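Local coordinates for Cfl (Pectobacterium brasiliense, PDB 7A9J), which is a coronafacic acid ligase of the ATP-dependent AMP-binding enzyme family that probably activates carboxylic acids as acyl adenylates before transfer to an acceptor, at residues Ser107-Ser119 and Glu132-Glu144. The protein carries 1 engineered substitution. Residues are numbered along the deposited sequence; the frame is centred on the assembly and turned at random.
Sequences SAKEVKNLIQHSS and ETKQEIESCTMLE
With CG trans to its backbone N (chi1 177°) and the rest of the chain extended, Lys-112 runs past the C-terminal end of helix 134-138 to Ser-139, whose OG takes a weak hydrogen bond from Lys-112 NZ (2.9 Å). The same hydroxyl donates to Glu-136 O (2.9 Å), tilted from the carbonyl plane, a relay from the lysine to Glu-136 O, its first step weak. Lower on the lysine, CB lies 3.9 Å from Glu-136 CB, and CG rests against Cys-140 SG. Glu-136 bends at chi2 (77°), laying its carboxylate carbon CD 3.7 Å from Ala-108 CB. Ile-115 is at the centre of the buried side: CG2 meets Cys-140 SG at 3.6 Å and Leu-143 CD2 at 3.9 Å, while CD1 meets Ile-137 CG1, the two isoleucines crossing nearly at right angles. Thr-133 CG2 packs on Ala-108 and Val-111; its OG1 bonds to Arg-129 O. At Ser-119, where a Schellman motif ends the helix, Met-142 CE lies 3.3 Å from Ser-119 O. The axes of helices 108-117 and 134-138 run nearly parallel (13°), 9.0 Å apart; on the sheet side, Ile-115 reaches strand 74-78, and Ile-115, Ile-137 and Leu-143 share Tyr-123 of strand 122-125, fastening both helices onto the five-stranded parallel sheet.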
ATOM      1  N   SER A 107      -5.048  -2.050 -17.978  1.00 41.34           N
ATOM      2  CA  SER A 107      -5.007  -2.206 -19.430  1.00 41.35           C
ATOM      3  C   SER A 107      -5.472  -0.918 -20.133  1.00 36.12           C
ATOM      4  O   SER A 107      -6.047  -0.010 -19.522  1.00 39.56           O
ATOM      5  CB  SER A 107      -5.897  -3.361 -19.875  1.00 49.93           C
ATOM      6  OG  SER A 107      -7.269  -2.987 -19.796  1.00 44.99           O
ATOM      7  N   ALA A 108      -5.205  -0.851 -21.445  1.00 42.98           N
ATOM      8  CA  ALA A 108      -5.645   0.296 -22.241  1.00 48.72           C
ATOM      9  C   ALA A 108      -7.170   0.470 -22.209  1.00 47.91           C
ATOM     10  O   ALA A 108      -7.675   1.593 -22.114  1.00 42.48           O
ATOM     11  CB  ALA A 108      -5.153   0.134 -23.683  1.00 46.69           C
ATOM     12  N   LYS A 109      -7.920  -0.627 -22.267  1.00 41.92           N
ATOM     13  CA  LYS A 109      -9.378  -0.500 -22.213  1.00 48.38           C
ATOM     14  C   LYS A 109      -9.804  -0.004 -20.838  1.00 46.64           C
ATOM     15  O   LYS A 109     -10.718   0.825 -20.714  1.00 43.32           O
ATOM     16  CB  LYS A 109     -10.069  -1.834 -22.590  1.00 50.97           C
ATOM     17  CG  LYS A 109      -9.515  -3.075 -21.854  1.00 69.98           C
ATOM     18  CD  LYS A 109      -9.602  -4.397 -22.668  1.00 88.10           C
ATOM     19  CE  LYS A 109      -9.215  -5.643 -21.821  1.00 84.41           C
ATOM     20  NZ  LYS A 109      -7.762  -6.012 -21.814  1.00 64.52           N
ATOM     21  N   GLU A 110      -9.088  -0.429 -19.801  1.00 38.75           N
ATOM     22  CA  GLU A 110      -9.444  -0.015 -18.453  1.00 40.49           C
ATOM     23  C   GLU A 110      -9.114   1.446 -18.220  1.00 49.03           C
ATOM     24  O   GLU A 110      -9.846   2.162 -17.520  1.00 42.63           O
ATOM     25  CB  GLU A 110      -8.708  -0.888 -17.446  1.00 40.68           C
ATOM     26  CG  GLU A 110      -9.408  -2.277 -17.322  1.00 43.82           C
ATOM     27  CD  GLU A 110      -8.532  -3.334 -16.675  1.00 59.89           C
ATOM     28  OE1 GLU A 110      -7.338  -3.076 -16.444  1.00 49.41           O
ATOM     29  OE2 GLU A 110      -9.038  -4.441 -16.403  1.00 62.13           O
ATOM     30  N   VAL A 111      -7.984   1.887 -18.761  1.00 37.03           N
ATOM     31  CA  VAL A 111      -7.615   3.298 -18.679  1.00 37.48           C
ATOM     32  C   VAL A 111      -8.673   4.149 -19.362  1.00 34.65           C
ATOM     33  O   VAL A 111      -9.161   5.124 -18.791  1.00 38.11           O
ATOM     34  CB  VAL A 111      -6.235   3.504 -19.314  1.00 38.78           C
ATOM     35  CG1 VAL A 111      -5.978   5.034 -19.530  1.00 39.20           C
ATOM     36  CG2 VAL A 111      -5.164   2.886 -18.426  1.00 35.97           C
ATOM     37  N   LYS A 112      -9.080   3.749 -20.577  1.00 39.60           N
ATOM     38  CA  LYS A 112     -10.133   4.482 -21.263  1.00 43.47           C
ATOM     39  C   LYS A 112     -11.417   4.521 -20.436  1.00 47.54           C
ATOM     40  O   LYS A 112     -12.040   5.582 -20.284  1.00 44.02           O
ATOM     41  CB  LYS A 112     -10.380   3.870 -22.630  1.00 43.94           C
ATOM     42  CG  LYS A 112     -11.546   4.548 -23.400  1.00 49.41           C
ATOM     43  CD  LYS A 112     -11.629   4.156 -24.869  1.00 60.95           C
ATOM     44  CE  LYS A 112     -12.444   5.196 -25.652  1.00 49.03           C
ATOM     45  NZ  LYS A 112     -12.914   4.627 -26.959  1.00 52.02           N
ATOM     46  N   ASN A 113     -11.795   3.385 -19.847  1.00 41.57           N
ATOM     47  CA  ASN A 113     -13.000   3.362 -19.020  1.00 46.39           C
ATOM     48  C   ASN A 113     -12.933   4.373 -17.879  1.00 40.37           C
ATOM     49  O   ASN A 113     -13.916   5.083 -17.618  1.00 41.99           O
ATOM     50  CB  ASN A 113     -13.247   1.966 -18.457  1.00 43.39           C
ATOM     51  CG  ASN A 113     -14.539   1.916 -17.657  1.00 55.45           C
ATOM     52  OD1 ASN A 113     -15.606   2.227 -18.182  1.00 52.14           O
ATOM     53  ND2 ASN A 113     -14.439   1.592 -16.373  1.00 56.47           N
ATOM     54  N   LEU A 114     -11.783   4.467 -17.184  1.00 39.88           N
ATOM     55  CA  LEU A 114     -11.674   5.437 -16.092  1.00 38.78           C
ATOM     56  C   LEU A 114     -11.649   6.877 -16.592  1.00 43.24           C
ATOM     57  O   LEU A 114     -12.179   7.770 -15.928  1.00 36.40           O
ATOM     58  CB  LEU A 114     -10.428   5.174 -15.241  1.00 36.12           C
ATOM     59  CG  LEU A 114     -10.536   3.856 -14.461  1.00 41.71           C
ATOM     60  CD1 LEU A 114      -9.498   3.874 -13.322  1.00 44.91           C
ATOM     61  CD2 LEU A 114     -11.950   3.573 -13.921  1.00 46.00           C
ATOM     62  N   ILE A 115     -10.977   7.143 -17.708  1.00 36.43           N
ATOM     63  CA  ILE A 115     -10.999   8.509 -18.229  1.00 39.77           C
ATOM     64  C   ILE A 115     -12.426   8.931 -18.507  1.00 38.81           C
ATOM     65  O   ILE A 115     -12.841  10.048 -18.159  1.00 42.04           O
ATOM     66  CB  ILE A 115     -10.129   8.616 -19.492  1.00 36.00           C
ATOM     67  CG1 ILE A 115      -8.650   8.521 -19.098  1.00 37.91           C
ATOM     68  CG2 ILE A 115     -10.378   9.951 -20.246  1.00 37.16           C
ATOM     69  CD1 ILE A 115      -7.745   8.466 -20.341  1.00 38.57           C
ATOM     70  N   GLN A 116     -13.202   8.026 -19.104  1.00 41.47           N
ATOM     71  CA  GLN A 116     -14.585   8.319 -19.447  1.00 44.21           C
ATOM     72  C   GLN A 116     -15.452   8.387 -18.198  1.00 47.42           C
ATOM     73  O   GLN A 116     -16.208   9.346 -18.009  1.00 46.63           O
ATOM     74  CB  GLN A 116     -15.104   7.253 -20.404  1.00 52.94           C
ATOM     75  CG  GLN A 116     -14.397   7.290 -21.742  1.00 46.13           C
ATOM     76  CD  GLN A 116     -15.061   6.375 -22.740  1.00 60.13           C
ATOM     77  OE1 GLN A 116     -15.174   5.164 -22.519  1.00 57.96           O
ATOM     78  NE2 GLN A 116     -15.525   6.947 -23.834  1.00 66.37           N
ATOM     79  N   HIS A 117     -15.339   7.382 -17.325  1.00 39.80           N
ATOM     80  CA  HIS A 117     -16.175   7.333 -16.128  1.00 44.58           C
ATOM     81  C   HIS A 117     -15.940   8.550 -15.239  1.00 44.80           C
ATOM     82  O   HIS A 117     -16.895   9.113 -14.690  1.00 41.24           O
ATOM     83  CB  HIS A 117     -15.901   6.043 -15.347  1.00 39.22           C
ATOM     84  CG  HIS A 117     -16.832   5.815 -14.185  1.00 41.67           C
ATOM     85  ND1 HIS A 117     -16.569   6.291 -12.919  1.00 41.45           N
ATOM     86  CD2 HIS A 117     -18.009   5.151 -14.094  1.00 50.67           C
ATOM     87  CE1 HIS A 117     -17.529   5.917 -12.092  1.00 42.13           C
ATOM     88  NE2 HIS A 117     -18.420   5.226 -12.782  1.00 47.44           N
ATOM     89  N   SER A 118     -14.676   8.946 -15.058  1.00 40.25           N
ATOM     90  CA  SER A 118     -14.340  10.089 -14.227  1.00 35.78           C
ATOM     91  C   SER A 118     -14.771  11.423 -14.844  1.00 39.87           C
ATOM     92  O   SER A 118     -14.696  12.444 -14.156  1.00 42.96           O
ATOM     93  CB  SER A 118     -12.819  10.149 -13.969  1.00 39.00           C
ATOM     94  OG  SER A 118     -12.095  10.494 -15.154  1.00 36.46           O
ATOM     95  N   SER A 119     -15.211  11.441 -16.110  1.00 41.68           N
ATOM     96  CA  SER A 119     -15.537  12.686 -16.810  1.00 48.21           C
ATOM     97  C   SER A 119     -14.335  13.627 -16.823  1.00 50.27           C
ATOM     98  O   SER A 119     -14.457  14.835 -16.634  1.00 47.53           O
ATOM     99  CB  SER A 119     -16.760  13.378 -16.199  1.00 49.35           C
ATOM    100  OG  SER A 119     -17.907  12.596 -16.435  1.00 73.27           O
ATOM    101  N   GLU A 132       1.411   3.406 -25.066  1.00 36.89           N
ATOM    102  CA  GLU A 132       0.750   2.102 -24.888  1.00 44.17           C
ATOM    103  C   GLU A 132      -0.772   2.214 -24.993  1.00 45.33           C
ATOM    104  O   GLU A 132      -1.474   1.193 -25.120  1.00 43.10           O
ATOM    105  CB  GLU A 132       1.114   1.564 -23.492  1.00 42.47           C
ATOM    106  CG  GLU A 132       2.465   0.860 -23.430  1.00 51.29           C
ATOM    107  CD  GLU A 132       2.994   0.666 -21.990  1.00 63.08           C
ATOM    108  OE1 GLU A 132       2.302   1.017 -20.987  1.00 66.56           O
ATOM    109  OE2 GLU A 132       4.129   0.147 -21.863  1.00 67.68           O
ATOM    110  N   THR A 133      -1.291   3.433 -24.902  1.00 39.48           N
ATOM    111  CA  THR A 133      -2.708   3.722 -24.707  1.00 41.16           C
ATOM    112  C   THR A 133      -3.212   4.784 -25.681  1.00 42.59           C
ATOM    113  O   THR A 133      -4.265   5.385 -25.446  1.00 42.16           O
ATOM    114  CB  THR A 133      -2.927   4.205 -23.273  1.00 43.74           C
ATOM    115  OG1 THR A 133      -2.064   3.476 -22.397  1.00 44.63           O
ATOM    116  CG2 THR A 133      -4.363   3.896 -22.836  1.00 46.98           C
ATOM    117  N   LYS A 134      -2.457   5.057 -26.740  1.00 41.18           N
ATOM    118  CA  LYS A 134      -2.638   6.305 -27.478  1.00 45.44           C
ATOM    119  C   LYS A 134      -4.021   6.384 -28.125  1.00 43.98           C
ATOM    120  O   LYS A 134      -4.720   7.400 -28.023  1.00 44.86           O
ATOM    121  CB  LYS A 134      -1.560   6.414 -28.567  1.00 38.78           C
ATOM    122  CG  LYS A 134      -1.698   7.733 -29.375  1.00 46.49           C
ATOM    123  CD  LYS A 134      -0.439   8.042 -30.114  1.00 46.07           C
ATOM    124  CE  LYS A 134      -0.606   9.321 -30.967  1.00 40.06           C
ATOM    125  NZ  LYS A 134      -1.567   9.250 -32.109  1.00 44.95           N
ATOM    126  N   GLN A 135      -4.413   5.333 -28.829  1.00 43.23           N
ATOM    127  CA  GLN A 135      -5.677   5.379 -29.557  1.00 45.43           C
ATOM    128  C   GLN A 135      -6.843   5.526 -28.589  1.00 49.29           C
ATOM    129  O   GLN A 135      -7.769   6.310 -28.826  1.00 48.33           O
ATOM    130  CB  GLN A 135      -5.822   4.124 -30.407  1.00 50.78           C
ATOM    131  CG  GLN A 135      -4.926   4.168 -31.633  1.00 56.04           C
ATOM    132  CD  GLN A 135      -4.984   2.892 -32.432  1.00 73.99           C
ATOM    133  OE1 GLN A 135      -5.587   1.901 -31.993  1.00 74.85           O
ATOM    134  NE2 GLN A 135      -4.370   2.902 -33.625  1.00 64.10           N
ATOM    135  N   GLU A 136      -6.773   4.825 -27.461  1.00 43.32           N
ATOM    136  CA  GLU A 136      -7.824   4.913 -26.451  1.00 48.86           C
ATOM    137  C   GLU A 136      -7.898   6.316 -25.857  1.00 52.26           C
ATOM    138  O   GLU A 136      -8.970   6.920 -25.780  1.00 47.79           O
ATOM    139  CB  GLU A 136      -7.585   3.856 -25.356  1.00 45.47           C
ATOM    140  CG  GLU A 136      -7.717   2.396 -25.841  1.00 47.12           C
ATOM    141  CD  GLU A 136      -6.502   1.872 -26.644  1.00 52.46           C
ATOM    142  OE1 GLU A 136      -5.462   2.585 -26.742  1.00 50.95           O
ATOM    143  OE2 GLU A 136      -6.581   0.745 -27.172  1.00 49.26           O
ATOM    144  N   ILE A 137      -6.762   6.867 -25.451  1.00 41.26           N
ATOM    145  CA  ILE A 137      -6.791   8.191 -24.833  1.00 40.39           C
ATOM    146  C   ILE A 137      -7.324   9.215 -25.836  1.00 47.31           C
ATOM    147  O   ILE A 137      -8.250   9.988 -25.544  1.00 42.70           O
ATOM    148  CB  ILE A 137      -5.396   8.554 -24.312  1.00 35.74           C
ATOM    149  CG1 ILE A 137      -5.038   7.739 -23.066  1.00 34.67           C
ATOM    150  CG2 ILE A 137      -5.350  10.088 -23.905  1.00 42.02           C
ATOM    151  CD1 ILE A 137      -3.531   7.610 -22.921  1.00 38.19           C
ATOM    152  N   GLU A 138      -6.828   9.160 -27.060  1.00 40.84           N
ATOM    153  CA  GLU A 138      -7.195  10.179 -28.034  1.00 47.94           C
ATOM    154  C   GLU A 138      -8.610  10.026 -28.545  1.00 56.35           C
ATOM    155  O   GLU A 138      -9.107  10.945 -29.206  1.00 54.93           O
ATOM    156  CB  GLU A 138      -6.199  10.183 -29.197  1.00 46.66           C
ATOM    157  CG  GLU A 138      -4.833  10.662 -28.697  1.00 44.42           C
ATOM    158  CD  GLU A 138      -3.769  10.845 -29.800  1.00 48.75           C
ATOM    159  OE1 GLU A 138      -3.786  10.097 -30.820  1.00 53.17           O
ATOM    160  OE2 GLU A 138      -2.895  11.750 -29.636  1.00 48.83           O
ATOM    161  N   SER A 139      -9.268   8.906 -28.265  1.00 49.91           N
ATOM    162  CA  SER A 139     -10.657   8.747 -28.661  1.00 57.20           C
ATOM    163  C   SER A 139     -11.632   9.152 -27.550  1.00 60.87           C
ATOM    164  O   SER A 139     -12.849   9.002 -27.729  1.00 57.69           O
ATOM    165  CB  SER A 139     -10.908   7.296 -29.093  1.00 55.89           C
ATOM    166  OG  SER A 139     -10.820   6.436 -27.964  1.00 55.62           O
ATOM    167  N   CYS A 140     -11.134   9.686 -26.432  1.00 49.30           N
ATOM    168  CA  CYS A 140     -11.964  10.189 -25.331  1.00 46.78           C
ATOM    169  C   CYS A 140     -12.355  11.629 -25.637  1.00 53.77           C
ATOM    170  O   CYS A 140     -11.592  12.558 -25.381  1.00 53.59           O
ATOM    171  CB  CYS A 140     -11.223  10.091 -24.006  1.00 45.56           C
ATOM    172  SG  CYS A 140     -10.978   8.378 -23.415  1.00 48.58           S
ATOM    173  N   THR A 141     -13.560  11.828 -26.157  1.00 52.87           N
ATOM    174  CA  THR A 141     -13.823  13.120 -26.778  1.00 57.08           C
ATOM    175  C   THR A 141     -14.017  14.231 -25.770  1.00 54.52           C
ATOM    176  O   THR A 141     -14.015  15.407 -26.163  1.00 66.68           O
ATOM    177  CB  THR A 141     -15.050  13.038 -27.684  1.00 68.59           C
ATOM    178  OG1 THR A 141     -16.188  12.670 -26.898  1.00 75.07           O
ATOM    179  CG2 THR A 141     -14.799  12.022 -28.780  1.00 64.50           C
ATOM    180  N   MET A 142     -14.190  13.890 -24.496  1.00 56.70           N
ATOM    181  CA  MET A 142     -14.248  14.883 -23.446  1.00 51.32           C
ATOM    182  C   MET A 142     -12.874  15.466 -23.114  1.00 50.93           C
ATOM    183  O   MET A 142     -12.813  16.527 -22.476  1.00 49.83           O
ATOM    184  CB  MET A 142     -14.885  14.252 -22.211  1.00 53.05           C
ATOM    185  CG  MET A 142     -15.278  15.215 -21.148  1.00 61.67           C
ATOM    186  SD  MET A 142     -16.568  14.544 -20.075  1.00 96.15           S
ATOM    187  CE  MET A 142     -16.678  15.892 -18.895  1.00 69.36           C
ATOM    188  N   LEU A 143     -11.775  14.842 -23.555  1.00 50.85           N
ATOM    189  CA  LEU A 143     -10.426  15.370 -23.272  1.00 46.79           C
ATOM    190  C   LEU A 143     -10.147  16.595 -24.133  1.00 52.30           C
ATOM    191  O   LEU A 143      -9.926  16.480 -25.339  1.00 49.39           O
ATOM    192  CB  LEU A 143      -9.362  14.309 -23.516  1.00 46.54           C
ATOM    193  CG  LEU A 143      -9.413  13.157 -22.494  1.00 40.64           C
ATOM    194  CD1 LEU A 143      -8.302  12.164 -22.819  1.00 45.72           C
ATOM    195  CD2 LEU A 143      -9.303  13.602 -21.015  1.00 38.43           C
ATOM    196  N   GLU A 144     -10.124  17.769 -23.515  1.00 45.02           N
ATOM    197  CA  GLU A 144      -9.790  18.987 -24.262  1.00 49.89           C
ATOM    198  C   GLU A 144      -8.278  19.225 -24.390  1.00 44.57           C
ATOM    199  O   GLU A 144      -7.842  19.932 -25.321  1.00 40.53           O
ATOM    200  CB  GLU A 144     -10.417  20.205 -23.585  1.00 58.05           C
ATOM    201  CG  GLU A 144     -11.921  20.157 -23.408  1.00 61.53           C
ATOM    202  CD  GLU A 144     -12.409  21.133 -22.321  1.00 87.01           C
ATOM    203  OE1 GLU A 144     -11.828  22.243 -22.179  1.00 87.11           O
ATOM    204  OE2 GLU A 144     -13.368  20.774 -21.597  1.00 86.42           O
TER